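Local coordinates for UTP-glucose-1-phosphate uridylyltransferase 2 (Trypanosoma brucei, PDB 3GUE), which probably catalyses the reversible transfer of a uridylyl group from UTP to glucose 1-phosphate, giving UDP-glucose and diphosphate, at residues L16-A21 / F173-Y178. Sequence-based numbering, arbitrary orientation.
Sequences LEKMQA and FFPVTY
Lys18 reaches from helix 10-21 to the CB-CG edge of the Pro175 ring, in the loop that joins strand 165-169 to strand 186-187. Its CG lies anti to the backbone N (chi1 -176°), and the chain runs almost fully extended, carrying the ammonium past the proline. CD of Lys18, the one methylene that touches, meets that edge 3.6 Å from CB of Pro175 and 4.0 Å from CG of Pro175. The lysine runs outward to the loop while the proline ring faces back toward the helix, so they pass side by side. Pro175 also leans on Ala14, Cys15 and Pro166.

NZ of Lys18 comes within 2.8 Å of O of Val176, too poorly angled for a hydrogen bond, though the ammonium probably still gains from the carbonyl dipole. A water accepts a bond from NZ of Lys18 at 2.9 Å and pairs with OG1 of Thr177 at 2.7 Å. The main counter-charge is probably Glu185, whose OE1 forms a salt bridge with NZ of Lys18 while its OE2 accepts the backbone N-H of Tyr178. One lysine thus joins the N-terminal helix to this loop, by an apolar touch at CD and by the salt bridge and water at its ammonium.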
# COMPACT_ATOMS: atom_id res chain seq x y z
N LEU A 16 12.67 13.18 -21.02
CA LEU A 16 13.89 12.37 -21.14
C LEU A 16 15.06 13.10 -20.55
O LEU A 16 15.80 12.54 -19.73
CB LEU A 16 14.16 12.01 -22.61
CG LEU A 16 15.38 11.15 -22.96
CD1 LEU A 16 15.17 10.54 -24.32
CD2 LEU A 16 16.69 11.97 -22.96
N GLU A 17 15.21 14.37 -20.96
CA GLU A 17 16.34 15.19 -20.59
C GLU A 17 16.31 15.53 -19.12
O GLU A 17 17.33 15.49 -18.46
CB GLU A 17 16.43 16.46 -21.46
CG GLU A 17 16.98 16.21 -22.87
CD GLU A 17 16.96 17.43 -23.81
OE1 GLU A 17 16.36 18.48 -23.49
OE2 GLU A 17 17.57 17.32 -24.89
N LYS A 18 15.11 15.85 -18.60
CA LYS A 18 14.94 16.14 -17.18
C LYS A 18 15.25 14.91 -16.31
O LYS A 18 15.79 15.06 -15.21
CB LYS A 18 13.50 16.61 -16.91
CG LYS A 18 13.22 17.05 -15.47
CD LYS A 18 11.83 17.65 -15.31
CE LYS A 18 11.74 18.55 -14.05
NZ LYS A 18 10.43 19.27 -14.07
N MET A 19 14.87 13.72 -16.78
CA MET A 19 15.16 12.47 -16.05
C MET A 19 16.66 12.15 -16.03
O MET A 19 17.24 11.85 -14.97
CB MET A 19 14.36 11.29 -16.60
CG MET A 19 12.85 11.39 -16.30
SD MET A 19 11.79 10.20 -17.14
CE MET A 19 11.83 8.85 -16.00
N GLN A 20 17.27 12.22 -17.19
CA GLN A 20 18.71 12.04 -17.30
C GLN A 20 19.49 13.09 -16.47
O GLN A 20 20.54 12.77 -15.89
CB GLN A 20 19.14 12.09 -18.77
CG GLN A 20 18.71 10.90 -19.60
CD GLN A 20 19.27 10.97 -21.02
OE1 GLN A 20 19.76 12.01 -21.46
NE2 GLN A 20 19.17 9.88 -21.75
N ALA A 21 18.98 14.32 -16.38
CA ALA A 21 19.64 15.38 -15.57
C ALA A 21 19.62 15.07 -14.07
O ALA A 21 20.46 15.57 -13.32
CB ALA A 21 19.01 16.74 -15.83
N PHE A 173 1.56 17.48 -21.83
CA PHE A 173 2.39 16.32 -21.40
C PHE A 173 3.88 16.59 -21.15
O PHE A 173 4.68 15.66 -20.99
CB PHE A 173 2.15 15.09 -22.32
CG PHE A 173 0.68 14.80 -22.58
CD1 PHE A 173 -0.07 14.07 -21.66
CD2 PHE A 173 0.04 15.29 -23.73
CE1 PHE A 173 -1.43 13.81 -21.89
CE2 PHE A 173 -1.34 15.05 -23.96
CZ PHE A 173 -2.06 14.30 -23.03
N PHE A 174 4.25 17.86 -21.09
CA PHE A 174 5.61 18.26 -20.71
C PHE A 174 5.82 18.03 -19.22
O PHE A 174 4.86 18.08 -18.48
CB PHE A 174 5.85 19.72 -21.06
CG PHE A 174 6.37 19.91 -22.47
CD1 PHE A 174 7.69 20.28 -22.70
CD2 PHE A 174 5.53 19.70 -23.57
CE1 PHE A 174 8.17 20.46 -24.01
CE2 PHE A 174 5.99 19.86 -24.88
CZ PHE A 174 7.32 20.22 -25.11
N PRO A 175 7.07 17.80 -18.76
CA PRO A 175 7.18 17.76 -17.30
C PRO A 175 6.80 19.13 -16.71
O PRO A 175 7.16 20.19 -17.27
CB PRO A 175 8.68 17.51 -17.05
CG PRO A 175 9.22 17.03 -18.33
CD PRO A 175 8.37 17.63 -19.42
N VAL A 176 6.09 19.08 -15.60
CA VAL A 176 5.62 20.27 -14.91
C VAL A 176 6.81 20.99 -14.29
O VAL A 176 7.83 20.38 -13.94
CB VAL A 176 4.51 19.91 -13.88
CG1 VAL A 176 5.07 19.15 -12.67
CG2 VAL A 176 3.69 21.16 -13.47
N THR A 177 6.70 22.30 -14.21
CA THR A 177 7.60 23.12 -13.40
C THR A 177 6.83 23.69 -12.20
O THR A 177 5.68 24.11 -12.35
CB THR A 177 8.22 24.25 -14.24
OG1 THR A 177 9.11 23.67 -15.21
CG2 THR A 177 9.00 25.22 -13.36
N TYR A 178 7.45 23.62 -11.02
CA TYR A 178 6.89 24.19 -9.79
C TYR A 178 8.00 24.88 -8.96
O TYR A 178 8.56 24.31 -8.01
CB TYR A 178 6.12 23.12 -8.96
CG TYR A 178 5.22 23.71 -7.90
CD1 TYR A 178 4.12 24.50 -8.25
CD2 TYR A 178 5.47 23.50 -6.53
CE1 TYR A 178 3.30 25.07 -7.29
CE2 TYR A 178 4.65 24.09 -5.54
CZ TYR A 178 3.56 24.86 -5.94
OH TYR A 178 2.73 25.45 -5.03
O HOH W 1 10.84 21.64 -15.77